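Local structure of formiminoglutamase (Trypanosoma cruzi, 4MYK) at residues I143-H148 with V181-Q186; H204-S209 with E221-L226. The protein hydrolyses formiminoglutamate at a manganese centre, as an arginase-like metalloenzyme of the arginase/deacetylase fold. The protein carries 1 engineered substitution. All blocks are in the same frame, centred on the assembly; numbering follows the deposited sequence.

Contact 1 of 2, residues I143-H148 with V181-Q186. With MN (manganese (II) ion), chain C.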
loop_
_atom_site.group_PDB
_atom_site.type_symbol
_atom_site.label_atom_id
_atom_site.label_comp_id
_atom_site.label_asym_id
_atom_site.label_seq_id
_atom_site.Cartn_x
_atom_site.Cartn_y
_atom_site.Cartn_z
ATOM N N ILE A 143 -9.790 14.761 -20.557
ATOM C CA ILE A 143 -8.658 14.161 -19.851
ATOM C C ILE A 143 -8.902 12.683 -19.516
ATOM O O ILE A 143 -9.924 12.324 -18.919
ATOM C CB ILE A 143 -8.235 14.973 -18.590
ATOM C CG1 ILE A 143 -7.112 14.252 -17.835
ATOM C CG2 ILE A 143 -9.431 15.266 -17.680
ATOM C CD1 ILE A 143 -6.529 15.072 -16.689
ATOM N N ASN A 144 -7.967 11.832 -19.939
ATOM C CA ASN A 144 -7.991 10.411 -19.611
ATOM C C ASN A 144 -6.973 10.111 -18.504
ATOM O O ASN A 144 -5.760 10.067 -18.755
ATOM C CB ASN A 144 -7.727 9.557 -20.876
ATOM C CG ASN A 144 -7.776 8.044 -20.614
ATOM O OD1 ASN A 144 -8.480 7.568 -19.724
ATOM N ND2 ASN A 144 -7.028 7.291 -21.401
ATOM N N VAL A 145 -7.483 9.944 -17.283
ATOM C CA VAL A 145 -6.706 9.440 -16.153
ATOM C C VAL A 145 -6.661 7.918 -16.252
ATOM O O VAL A 145 -7.685 7.239 -16.068
ATOM C CB VAL A 145 -7.326 9.836 -14.787
ATOM C CG1 VAL A 145 -6.439 9.339 -13.621
ATOM C CG2 VAL A 145 -7.541 11.347 -14.714
ATOM N N ASP A 146 -5.476 7.388 -16.542
ATOM C CA ASP A 146 -5.370 6.007 -16.955
ATOM C C ASP A 146 -3.907 5.623 -16.987
ATOM O O ASP A 146 -3.088 6.363 -17.525
ATOM C CB ASP A 146 -5.982 5.868 -18.344
ATOM C CG ASP A 146 -6.267 4.450 -18.714
ATOM O OD1 ASP A 146 -5.811 3.537 -17.994
ATOM O OD2 ASP A 146 -6.958 4.254 -19.728
ATOM N N SER A 147 -3.579 4.474 -16.394
ATOM C CA SER A 147 -2.209 3.960 -16.428
ATOM C C SER A 147 -1.903 3.452 -17.828
ATOM O O SER A 147 -0.753 3.213 -18.186
ATOM C CB SER A 147 -1.997 2.852 -15.390
ATOM O OG SER A 147 -2.813 1.723 -15.635
ATOM N N HIS A 148 -2.965 3.293 -18.609
ATOM C CA HIS A 148 -2.875 2.795 -19.971
ATOM C C HIS A 148 -3.079 3.929 -20.971
ATOM O O HIS A 148 -3.799 4.900 -20.720
ATOM C CB HIS A 148 -3.895 1.669 -20.224
ATOM C CG HIS A 148 -3.758 0.506 -19.289
ATOM N ND1 HIS A 148 -4.649 0.265 -18.268
ATOM C CD2 HIS A 148 -2.825 -0.471 -19.211
ATOM C CE1 HIS A 148 -4.274 -0.814 -17.602
ATOM N NE2 HIS A 148 -3.166 -1.278 -18.152
ATOM N N VAL A 181 -5.595 15.233 -22.866
ATOM C CA VAL A 181 -4.498 14.855 -21.989
ATOM C C VAL A 181 -4.628 13.404 -21.513
ATOM O O VAL A 181 -5.689 12.973 -21.062
ATOM C CB VAL A 181 -4.385 15.799 -20.775
ATOM C CG1 VAL A 181 -3.275 15.336 -19.846
ATOM C CG2 VAL A 181 -4.145 17.223 -21.238
ATOM N N GLU A 182 -3.538 12.657 -21.659
ATOM C CA GLU A 182 -3.390 11.347 -21.044
ATOM C C GLU A 182 -2.703 11.599 -19.717
ATOM O O GLU A 182 -1.585 12.103 -19.683
ATOM C CB GLU A 182 -2.515 10.440 -21.908
ATOM C CG GLU A 182 -3.072 10.157 -23.299
ATOM C CD GLU A 182 -4.078 9.015 -23.326
ATOM O OE1 GLU A 182 -4.678 8.701 -22.282
ATOM O OE2 GLU A 182 -4.273 8.424 -24.409
ATOM N N PHE A 183 -3.382 11.267 -18.628
ATOM C CA PHE A 183 -2.913 11.635 -17.303
ATOM C C PHE A 183 -2.534 10.428 -16.458
ATOM O O PHE A 183 -3.340 9.521 -16.267
ATOM C CB PHE A 183 -3.986 12.441 -16.585
ATOM C CG PHE A 183 -3.480 13.177 -15.394
ATOM C CD1 PHE A 183 -3.457 12.569 -14.143
ATOM C CD2 PHE A 183 -3.008 14.472 -15.518
ATOM C CE1 PHE A 183 -2.979 13.241 -13.039
ATOM C CE2 PHE A 183 -2.529 15.155 -14.415
ATOM C CZ PHE A 183 -2.516 14.543 -13.174
ATOM N N ALA A 184 -1.299 10.430 -15.962
ATOM C CA ALA A 184 -0.781 9.354 -15.114
ATOM C C ALA A 184 -0.622 8.049 -15.875
ATOM O O ALA A 184 -0.759 6.969 -15.308
ATOM C CB ALA A 184 -1.670 9.145 -13.900
ATOM N N CYS A 185 -0.344 8.153 -17.166
ATOM C CA CYS A 185 -0.026 6.983 -17.961
ATOM C C CYS A 185 1.376 6.458 -17.605
ATOM O O CYS A 185 2.230 7.208 -17.124
ATOM C CB CYS A 185 -0.152 7.299 -19.456
ATOM S SG CYS A 185 0.655 8.832 -19.951
ATOM N N GLN A 186 1.592 5.167 -17.842
ATOM C CA GLN A 186 2.811 4.485 -17.419
ATOM C C GLN A 186 3.642 3.975 -18.615
ATOM O O GLN A 186 3.150 3.178 -19.408
ATOM C CB GLN A 186 2.459 3.354 -16.446
ATOM C CG GLN A 186 1.884 3.893 -15.153
ATOM C CD GLN A 186 1.622 2.823 -14.116
ATOM O OE1 GLN A 186 2.256 1.774 -14.114
ATOM N NE2 GLN A 186 0.682 3.086 -13.224
HETATM MN MN MN C . -6.476 1.487 -17.678
HETATM O O HOH W 1 -3.208 8.061 -19.898
HETATM O O HOH W 2 -7.344 0.652 -19.756
#
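The manganese site of the arginase fold sits at the C-terminal edge of the parallel sheet, where D146 and H148 follow strand 141-145 and are backed by its neighbour, strand 180-185. The axes of 143-145 and 181-183 run 4.6 Å apart and 17° from parallel, and the ladder pairs I143 with V181, N144 with E182 and V145 with F183. N144 N donates to V181 O, F183 N to N144 O (2.7 Å) and D146 N to F183 O, so the last rung ties down the backbone of a metal ligand. Beyond the sheet Q186 N still reaches S147 O at 3.1 Å. On the face carrying N144 and E182, N144 ND2 meets the syn lone pair of E182 OE1 at 2.9 Å; amide and carboxylate planes are turned 50° apart, and the E182 chain, bent at chi2 (-84°), brings the oxygen over. Water 1 lies within hydrogen-bonding distance of both E182 OE1 and D146 O and can bridge them. On the other face I143 lies beside F183, its CD1 3.7 Å from F183 CB. D146 OD1 binds manganese at 2.2 Å and also accepts H148 N at 2.9 Å, from above the carboxylate plane, which makes an Asx turn; H148 ND1 binds the same ion at 2.3 Å. D236 and D238 share that ion; D146 also binds the second manganese, with N122 and D236, and so bridges a binuclear site. S147 OG is hydrogen-bonded to D238 O. Backbone and second-shell bonds thus position two protein ligands. A weak bond from N144 ND2 to D146 OD2 lets one amide join the carboxylates of E182 and D146, though the manganese ions probably carry most of the charge compensation.

Contact 2 of 2, residues H204-S209 with E221-L226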
loop_
_atom_site.group_PDB
_atom_site.type_symbol
_atom_site.label_atom_id
_atom_site.label_comp_id
_atom_site.label_asym_id
_atom_site.label_seq_id
_atom_site.Cartn_x
_atom_site.Cartn_y
_atom_site.Cartn_z
ATOM N N HIS A 204 -1.468 15.507 -25.174
ATOM C CA HIS A 204 -0.425 15.654 -24.170
ATOM C C HIS A 204 -0.293 14.416 -23.299
ATOM O O HIS A 204 -1.279 13.886 -22.786
ATOM C CB HIS A 204 -0.694 16.889 -23.305
ATOM C CG HIS A 204 -1.088 18.093 -24.098
ATOM N ND1 HIS A 204 -0.227 19.136 -24.348
ATOM C CD2 HIS A 204 -2.243 18.400 -24.734
ATOM C CE1 HIS A 204 -0.838 20.042 -25.089
ATOM N NE2 HIS A 204 -2.061 19.617 -25.342
ATOM N N LEU A 205 0.946 13.963 -23.138
ATOM C CA LEU A 205 1.242 12.857 -22.241
ATOM C C LEU A 205 1.779 13.380 -20.926
ATOM O O LEU A 205 2.805 14.051 -20.894
ATOM C CB LEU A 205 2.258 11.904 -22.866
ATOM C CG LEU A 205 1.950 11.416 -24.282
ATOM C CD1 LEU A 205 2.906 10.285 -24.657
ATOM C CD2 LEU A 205 0.518 10.956 -24.401
ATOM N N MET A 206 1.065 13.070 -19.847
ATOM C CA MET A 206 1.492 13.413 -18.498
ATOM C C MET A 206 1.795 12.161 -17.672
ATOM O O MET A 206 0.955 11.698 -16.894
ATOM C CB MET A 206 0.429 14.266 -17.818
ATOM C CG MET A 206 0.412 15.686 -18.351
ATOM S SD MET A 206 -0.597 16.825 -17.403
ATOM C CE MET A 206 -0.136 18.342 -18.212
ATOM N N TRP A 207 3.002 11.622 -17.862
ATOM C CA TRP A 207 3.410 10.344 -17.273
ATOM C C TRP A 207 3.274 10.363 -15.768
ATOM O O TRP A 207 3.422 11.411 -15.146
ATOM C CB TRP A 207 4.860 10.013 -17.632
ATOM C CG TRP A 207 5.126 9.915 -19.096
ATOM C CD1 TRP A 207 5.799 10.811 -19.862
ATOM C CD2 TRP A 207 4.713 8.859 -19.982
ATOM N NE1 TRP A 207 5.840 10.382 -21.167
ATOM C CE2 TRP A 207 5.180 9.185 -21.264
ATOM C CE3 TRP A 207 3.990 7.668 -19.811
ATOM C CZ2 TRP A 207 4.953 8.367 -22.373
ATOM C CZ3 TRP A 207 3.769 6.856 -20.916
ATOM C CH2 TRP A 207 4.248 7.208 -22.175
ATOM N N LEU A 208 2.983 9.201 -15.191
ATOM C CA LEU A 208 2.866 9.065 -13.740
ATOM C C LEU A 208 4.008 9.788 -12.999
ATOM O O LEU A 208 3.765 10.601 -12.107
ATOM C CB LEU A 208 2.817 7.579 -13.356
ATOM C CG LEU A 208 2.689 7.223 -11.873
ATOM C CD1 LEU A 208 1.437 7.835 -11.267
ATOM C CD2 LEU A 208 2.711 5.725 -11.672
ATOM N N SER A 209 5.245 9.500 -13.401
ATOM C CA SER A 209 6.428 10.060 -12.762
ATOM C C SER A 209 6.389 11.589 -12.667
ATOM O O SER A 209 6.842 12.173 -11.687
ATOM C CB SER A 209 7.707 9.581 -13.468
ATOM O OG SER A 209 7.716 9.941 -14.835
ATOM N N GLU A 221 -4.195 20.412 -12.281
ATOM C CA GLU A 221 -4.504 21.802 -12.597
ATOM C C GLU A 221 -3.949 22.136 -13.967
ATOM O O GLU A 221 -4.640 22.689 -14.827
ATOM C CB GLU A 221 -3.915 22.736 -11.545
ATOM C CG GLU A 221 -4.736 22.767 -10.272
ATOM C CD GLU A 221 -4.043 23.494 -9.136
ATOM O OE1 GLU A 221 -2.828 23.766 -9.247
ATOM O OE2 GLU A 221 -4.721 23.779 -8.126
ATOM N N ASP A 222 -2.690 21.782 -14.166
ATOM C CA ASP A 222 -2.041 21.967 -15.450
ATOM C C ASP A 222 -2.890 21.335 -16.548
ATOM O O ASP A 222 -3.095 21.936 -17.609
ATOM C CB ASP A 222 -0.627 21.351 -15.435
ATOM C CG ASP A 222 0.380 22.169 -14.604
ATOM O OD1 ASP A 222 -0.004 23.194 -14.008
ATOM O OD2 ASP A 222 1.567 21.783 -14.551
ATOM N N ALA A 223 -3.382 20.126 -16.284
ATOM C CA ALA A 223 -4.168 19.367 -17.254
ATOM C C ALA A 223 -5.468 20.086 -17.646
ATOM O O ALA A 223 -5.835 20.107 -18.823
ATOM C CB ALA A 223 -4.457 17.941 -16.737
ATOM N N PHE A 224 -6.158 20.674 -16.669
ATOM C CA PHE A 224 -7.381 21.436 -16.964
ATOM C C PHE A 224 -7.091 22.751 -17.710
ATOM O O PHE A 224 -7.954 23.298 -18.403
ATOM C CB PHE A 224 -8.175 21.725 -15.692
ATOM C CG PHE A 224 -8.759 20.507 -15.061
ATOM C CD1 PHE A 224 -9.138 19.429 -15.841
ATOM C CD2 PHE A 224 -8.941 20.439 -13.682
ATOM C CE1 PHE A 224 -9.688 18.304 -15.255
ATOM C CE2 PHE A 224 -9.487 19.307 -13.091
ATOM C CZ PHE A 224 -9.865 18.247 -13.878
ATOM N N GLY A 225 -5.873 23.255 -17.545
ATOM C CA GLY A 225 -5.422 24.402 -18.303
ATOM C C GLY A 225 -5.371 24.061 -19.775
ATOM O O GLY A 225 -5.730 24.874 -20.617
ATOM N N LEU A 226 -4.920 22.846 -20.069
ATOM C CA LEU A 226 -4.848 22.326 -21.431
ATOM C C LEU A 226 -6.218 21.926 -21.994
ATOM O O LEU A 226 -6.557 22.265 -23.123
ATOM C CB LEU A 226 -3.882 21.133 -21.489
ATOM C CG LEU A 226 -2.395 21.427 -21.260
ATOM C CD1 LEU A 226 -1.612 20.162 -20.980
ATOM C CD2 LEU A 226 -1.825 22.170 -22.457
#
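Apolar packing of a helix on an outer strand joins 204-207, an outermost strand of the parallel sheet within this chain, to helix 216-227. H204 and M206 alternate with L205 along the strand, and both turn their side chains to the helix, whereas L205 meets helix 192-200. The strand and helix segments are 10.8 Å apart between axes and run at 174°, close to antiparallel. L226 touches both strand residues that face the helix. Its CD2 lies over one face of the H204 imidazole, 3.9 Å from the ring centroid and 26° off the normal, a CH-pi contact displaced toward the rim; the nearest ring atom to CD2 is CE1, at 3.5 Å. The two side chains come from opposite directions, and the rotation of the ring has a further anchor in the hydrogen bond of H204 NE2 to K178 O. L226 CD1 lies by the CG and ND1 side of the ring, 3.8 Å from H204 CG, and also meets M206 CE tip to tip at 3.6 Å. The methionine gets there because its chain is extended beyond CG, which carries the methyl across the gap to the helix. There SD lies 4.1 Å from A223 CB, and CE lies 4.1 Å from D222 CB. D222 touches through its aliphatic carbon, while its carboxylate turns to a salt bridge with K214. A total of 215 Å² is buried, and every close contact is between side chains. Helix 216-227 also reaches I143 on strand 141-145 through A223 and F224. Strand 204-207, the helices after it and strand 231-236 further inside the sheet together form a right-handed crossover, the connection typical of parallel alpha/beta folds such as that of the arginases.

Overall arrangement
Contact 1 is buried within the sheet and reaches the manganese site, whereas contact 2 lies farther from the centre of the chain and is only partly buried; their centres are 8 Å apart. They share one sheet, strands 180-185 and 204-207 being neighbours, with probable hydrogen bonds from E182 N to H204 O and from A184 N to M206 O. Helix 216-227 bridges them too, since A223 CB packs on I143 CD1 at 3.5 Å. Contact 1 relies on backbone bonds, carboxylates and metal ligation; contact 2 relies on methyl, thioether and imidazole surfaces. Within segment 204-209, S209 OG is hydrogen-bonded to E73 of a neighbouring subunit.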